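Local coordinates for protein probable thioesterase (Thermus thermophilus, PDB 1Z54) that probably hydrolyses fatty acyl-CoA thioesters, as a hotdog-fold member of the 4-hydroxybenzoyl-CoA thioesterase family, at residues A[31-34]-A[35-39]; A[42-45]-A[46-49]. All coordinates share one frame; numbering follows the deposited sequence.

Contact 1 of 2, residues A[31-34]-A[35-39]; sequences AARV and DFLER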
loop_
_atom_site.group_PDB
_atom_site.type_symbol
_atom_site.label_atom_id
_atom_site.label_comp_id
_atom_site.label_asym_id
_atom_site.label_seq_id
_atom_site.Cartn_x
_atom_site.Cartn_y
_atom_site.Cartn_z
ATOM N N ALA A 31 -3.870 -6.919 -10.907
ATOM C CA ALA A 31 -3.910 -6.057 -12.082
ATOM C C ALA A 31 -3.984 -6.912 -13.349
ATOM O O ALA A 31 -4.772 -6.620 -14.251
ATOM C CB ALA A 31 -2.674 -5.160 -12.117
ATOM N N ALA A 32 -3.174 -7.971 -13.399
ATOM C CA ALA A 32 -3.140 -8.875 -14.548
ATOM C C ALA A 32 -4.462 -9.615 -14.676
ATOM O O ALA A 32 -4.996 -9.763 -15.775
ATOM C CB ALA A 32 -1.999 -9.872 -14.398
ATOM N N ARG A 33 -4.984 -10.091 -13.546
ATOM C CA ARG A 33 -6.261 -10.796 -13.541
ATOM C C ARG A 33 -7.361 -9.867 -14.089
ATOM O O ARG A 33 -8.168 -10.258 -14.943
ATOM C CB ARG A 33 -6.597 -11.248 -12.108
ATOM C CG ARG A 33 -7.959 -11.917 -11.967
ATOM C CD ARG A 33 -8.189 -12.573 -10.594
ATOM N NE ARG A 33 -8.177 -11.662 -9.440
ATOM C CZ ARG A 33 -7.112 -11.421 -8.675
ATOM N NH1 ARG A 33 -5.952 -12.013 -8.933
ATOM N NH2 ARG A 33 -7.209 -10.617 -7.622
ATOM N N VAL A 34 -7.374 -8.630 -13.600
ATOM C CA VAL A 34 -8.352 -7.635 -14.020
ATOM C C VAL A 34 -8.250 -7.337 -15.528
ATOM O O VAL A 34 -9.261 -7.185 -16.222
ATOM C CB VAL A 34 -8.156 -6.329 -13.202
ATOM C CG1 VAL A 34 -8.785 -5.154 -13.922
ATOM C CG2 VAL A 34 -8.762 -6.502 -11.806
ATOM N N ASP A 35 -7.022 -7.244 -16.018
ATOM C CA ASP A 35 -6.767 -6.975 -17.427
ATOM C C ASP A 35 -7.271 -8.170 -18.255
ATOM O O ASP A 35 -7.896 -7.999 -19.303
ATOM C CB ASP A 35 -5.263 -6.755 -17.624
ATOM C CG ASP A 35 -4.900 -6.347 -19.042
ATOM O OD1 ASP A 35 -5.639 -5.552 -19.655
ATOM O OD2 ASP A 35 -3.856 -6.811 -19.535
ATOM N N PHE A 36 -7.007 -9.375 -17.762
ATOM C CA PHE A 36 -7.432 -10.611 -18.421
ATOM C C PHE A 36 -8.955 -10.604 -18.582
ATOM O O PHE A 36 -9.479 -10.788 -19.689
ATOM C CB PHE A 36 -6.977 -11.803 -17.571
ATOM C CG PHE A 36 -7.412 -13.152 -18.089
ATOM C CD1 PHE A 36 -8.693 -13.629 -17.848
ATOM C CD2 PHE A 36 -6.512 -13.967 -18.774
ATOM C CE1 PHE A 36 -9.074 -14.901 -18.275
ATOM C CE2 PHE A 36 -6.879 -15.245 -19.210
ATOM C CZ PHE A 36 -8.159 -15.714 -18.960
ATOM N N LEU A 37 -9.655 -10.371 -17.475
ATOM C CA LEU A 37 -11.109 -10.325 -17.479
ATOM C C LEU A 37 -11.645 -9.242 -18.410
ATOM O O LEU A 37 -12.634 -9.456 -19.112
ATOM C CB LEU A 37 -11.625 -10.095 -16.066
ATOM C CG LEU A 37 -11.583 -11.321 -15.155
ATOM C CD1 LEU A 37 -11.898 -10.909 -13.731
ATOM C CD2 LEU A 37 -12.594 -12.358 -15.642
ATOM N N GLU A 38 -11.004 -8.077 -18.422
ATOM C CA GLU A 38 -11.463 -7.012 -19.299
ATOM C C GLU A 38 -11.298 -7.443 -20.763
ATOM O O GLU A 38 -12.253 -7.420 -21.538
ATOM C CB GLU A 38 -10.681 -5.722 -19.015
ATOM C CG GLU A 38 -10.912 -4.592 -20.009
ATOM C CD GLU A 38 -10.349 -3.260 -19.521
ATOM O OE1 GLU A 38 -11.085 -2.515 -18.839
ATOM O OE2 GLU A 38 -9.170 -2.955 -19.810
ATOM N N ARG A 39 -10.086 -7.852 -21.127
ATOM C CA ARG A 39 -9.798 -8.283 -22.492
ATOM C C ARG A 39 -10.766 -9.356 -22.975
ATOM O O ARG A 39 -11.044 -9.458 -24.172
ATOM C CB ARG A 39 -8.354 -8.780 -22.578
ATOM C CG ARG A 39 -7.357 -7.679 -22.284
ATOM C CD ARG A 39 -5.962 -8.202 -21.989
ATOM N NE ARG A 39 -5.301 -8.785 -23.152
ATOM C CZ ARG A 39 -4.017 -9.136 -23.168
ATOM N NH1 ARG A 39 -3.476 -9.665 -24.260
ATOM N NH2 ARG A 39 -3.266 -8.951 -22.086
#
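Leu37 sits one turn after Arg33 on helix 24-39, the long helix that a hotdog fold wraps in its curved antiparallel sheet. Its backbone N bonds to Arg33 O at 2.9 Å, and the hydrogen bond is nearly straight (N-H...O 170°). Leu37 CB lies 3.6 Å from Arg33 O and 3.8 Å from Val34 O. CG sits anti to the carbonyl carbon (chi1 -76°), which turns it back over the preceding turn, and it too is 3.6 Å from Arg33 O. CD1 is 4.0 Å from Arg33 O and, a little farther, 4.4 Å from Arg33 CG, an apolar touch along the flank of the helix. The leucine also packs on Leu126 of helix 120-129. Arg33 runs on alongside, past the leucine, to its own partner: its NH1 is bonded to Tyr91 OH. Three more helical bonds follow: Asp35 N to Ala31 O, Phe36 N to Ala32 O and Glu38 N to Val34 O. Ala32 and Phe36 both touch Thr77 of strand 72-82. Asp35 OD2 is bonded to Thr5 OG1. The same oxygen also takes a weak hydrogen bond from Arg39 NH2, 3.4 Å away, that is part of a salt bridge.

Contact 2 of 2, residues A[42-45]-A[46-49]; sequences LPYH and RVEA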
loop_
_atom_site.group_PDB
_atom_site.type_symbol
_atom_site.label_atom_id
_atom_site.label_comp_id
_atom_site.label_asym_id
_atom_site.label_seq_id
_atom_site.Cartn_x
_atom_site.Cartn_y
_atom_site.Cartn_z
ATOM N N LEU A 42 -15.146 -8.969 -20.106
ATOM C CA LEU A 42 -15.773 -9.045 -18.790
ATOM C C LEU A 42 -15.110 -8.069 -17.820
ATOM O O LEU A 42 -14.646 -8.469 -16.747
ATOM C CB LEU A 42 -15.675 -10.471 -18.236
ATOM C CG LEU A 42 -16.547 -11.574 -18.846
ATOM C CD1 LEU A 42 -16.383 -11.625 -20.357
ATOM C CD2 LEU A 42 -16.146 -12.905 -18.225
ATOM N N PRO A 43 -15.054 -6.777 -18.187
ATOM C CA PRO A 43 -14.433 -5.768 -17.316
ATOM C C PRO A 43 -14.958 -5.965 -15.892
ATOM O O PRO A 43 -16.163 -5.929 -15.667
ATOM C CB PRO A 43 -14.866 -4.443 -17.956
ATOM C CG PRO A 43 -16.185 -4.795 -18.634
ATOM C CD PRO A 43 -15.854 -6.135 -19.249
ATOM N N TYR A 44 -14.045 -6.193 -14.947
ATOM C CA TYR A 44 -14.409 -6.468 -13.559
ATOM C C TYR A 44 -15.241 -5.415 -12.833
ATOM O O TYR A 44 -16.025 -5.752 -11.938
ATOM C CB TYR A 44 -13.157 -6.781 -12.723
ATOM C CG TYR A 44 -13.491 -7.430 -11.394
ATOM C CD1 TYR A 44 -14.138 -8.662 -11.352
ATOM C CD2 TYR A 44 -13.241 -6.777 -10.186
ATOM C CE1 TYR A 44 -14.539 -9.228 -10.146
ATOM C CE2 TYR A 44 -13.640 -7.337 -8.968
ATOM C CZ TYR A 44 -14.292 -8.558 -8.961
ATOM O OH TYR A 44 -14.738 -9.097 -7.777
ATOM N N HIS A 45 -15.078 -4.150 -13.194
ATOM C CA HIS A 45 -15.850 -3.113 -12.530
ATOM C C HIS A 45 -17.322 -3.282 -12.890
ATOM O O HIS A 45 -18.197 -3.051 -12.057
ATOM C CB HIS A 45 -15.337 -1.721 -12.918
ATOM C CG HIS A 45 -15.419 -1.421 -14.381
ATOM N ND1 HIS A 45 -16.450 -0.692 -14.933
ATOM C CD2 HIS A 45 -14.585 -1.725 -15.405
ATOM C CE1 HIS A 45 -16.247 -0.554 -16.231
ATOM N NE2 HIS A 45 -15.121 -1.172 -16.544
ATOM N N ARG A 46 -17.597 -3.716 -14.118
ATOM C CA ARG A 46 -18.979 -3.919 -14.532
ATOM C C ARG A 46 -19.558 -5.167 -13.882
ATOM O O ARG A 46 -20.755 -5.223 -13.606
ATOM C CB ARG A 46 -19.090 -4.003 -16.059
ATOM C CG ARG A 46 -18.816 -2.669 -16.740
ATOM C CD ARG A 46 -19.223 -2.652 -18.207
ATOM N NE ARG A 46 -19.009 -1.334 -18.804
ATOM C CZ ARG A 46 -19.637 -0.223 -18.421
ATOM N NH1 ARG A 46 -20.530 -0.263 -17.440
ATOM N NH2 ARG A 46 -19.364 0.935 -19.012
ATOM N N VAL A 47 -18.710 -6.160 -13.620
ATOM C CA VAL A 47 -19.165 -7.384 -12.970
ATOM C C VAL A 47 -19.659 -7.077 -11.549
ATOM O O VAL A 47 -20.757 -7.488 -11.171
ATOM C CB VAL A 47 -18.037 -8.441 -12.883
ATOM C CG1 VAL A 47 -18.575 -9.714 -12.264
ATOM C CG2 VAL A 47 -17.468 -8.722 -14.269
ATOM N N GLU A 48 -18.855 -6.357 -10.766
ATOM C CA GLU A 48 -19.257 -6.013 -9.400
ATOM C C GLU A 48 -20.462 -5.069 -9.399
ATOM O O GLU A 48 -21.214 -5.004 -8.425
ATOM C CB GLU A 48 -18.104 -5.354 -8.629
ATOM C CG GLU A 48 -16.889 -6.244 -8.395
ATOM C CD GLU A 48 -16.146 -5.883 -7.113
ATOM O OE1 GLU A 48 -16.092 -4.679 -6.772
ATOM O OE2 GLU A 48 -15.611 -6.804 -6.453
ATOM N N ALA A 49 -20.637 -4.336 -10.492
ATOM C CA ALA A 49 -21.753 -3.411 -10.621
ATOM C C ALA A 49 -23.063 -4.187 -10.761
ATOM O O ALA A 49 -24.147 -3.626 -10.611
ATOM C CB ALA A 49 -21.542 -2.499 -11.833
#
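Tyr44 OH gives a short but weak hydrogen bond to Glu48 OE2, 2.8 Å away. The outer part of the glutamate meets the phenol end of the ring. Glu48 CG rests 3.5 Å from both Tyr44 CE2 and CZ, and the carboxylate plane is turned 49° from the ring. Tyr44 CG is anti to the backbone N (chi1 -165°), which swings the ring obliquely forward, bringing its phenol end beside Glu48. At the other end of the ring, Tyr44 CD1 lies 4.2 Å from Val47 CB, the two side chains crossing at about a right angle.

These residues belong to helix 44-48, a short helix between the long helix 24-39 and strand 52-63. Pro43 is its N-cap residue. Pro43 O accepts Val47 N at 3.3 Å in the carbonyl plane, and more weakly Arg46 N. Glu48 N makes a nearly straight hydrogen bond to Tyr44 O (N-H...O 170°). On the outer side, Arg46 packs its CD 3.7 Å from Pro43 CG. His45 CE1 stands 3.9 Å above one face of the Arg46 guanidinium, offset toward its rim.

Further out, the phenol oxygen is bonded to Phe54 N. Glu48 OE2 makes a weak hydrogen bond with Tyr11 OH of the second subunit, and OE1 another with Gln16 NE2 of the third. A phenylalanine in place of Tyr44 would probably leave Phe54 N without its mate and Glu48 freer to turn. Val47 faces inward, touching Ile122 of helix 120-129 and Val52 of strand 52-63.

In the fold
The two contacts follow each other along the chain, with centres about 11 Å apart. Contact 1 is the more central, about 7 Å from the chain centre, on the long helix against the sheet. Contact 2 lies about 15 Å out, and its Arg46 and Ala49 are exposed. Contact 1 is held mainly by regular backbone bonds. It meets the second and third subunits by packing, through Val34 and Arg33, while contact 2 also meets them by weak polar bonds. The segments meet directly: Leu37 O is probably hydrogen-bonded to Leu42 N (2.7 Å), and Leu37 CD1 packs on Tyr44 CD1. Both contacts touch Leu126 of helix 120-129 and Phe69 of the second subunit.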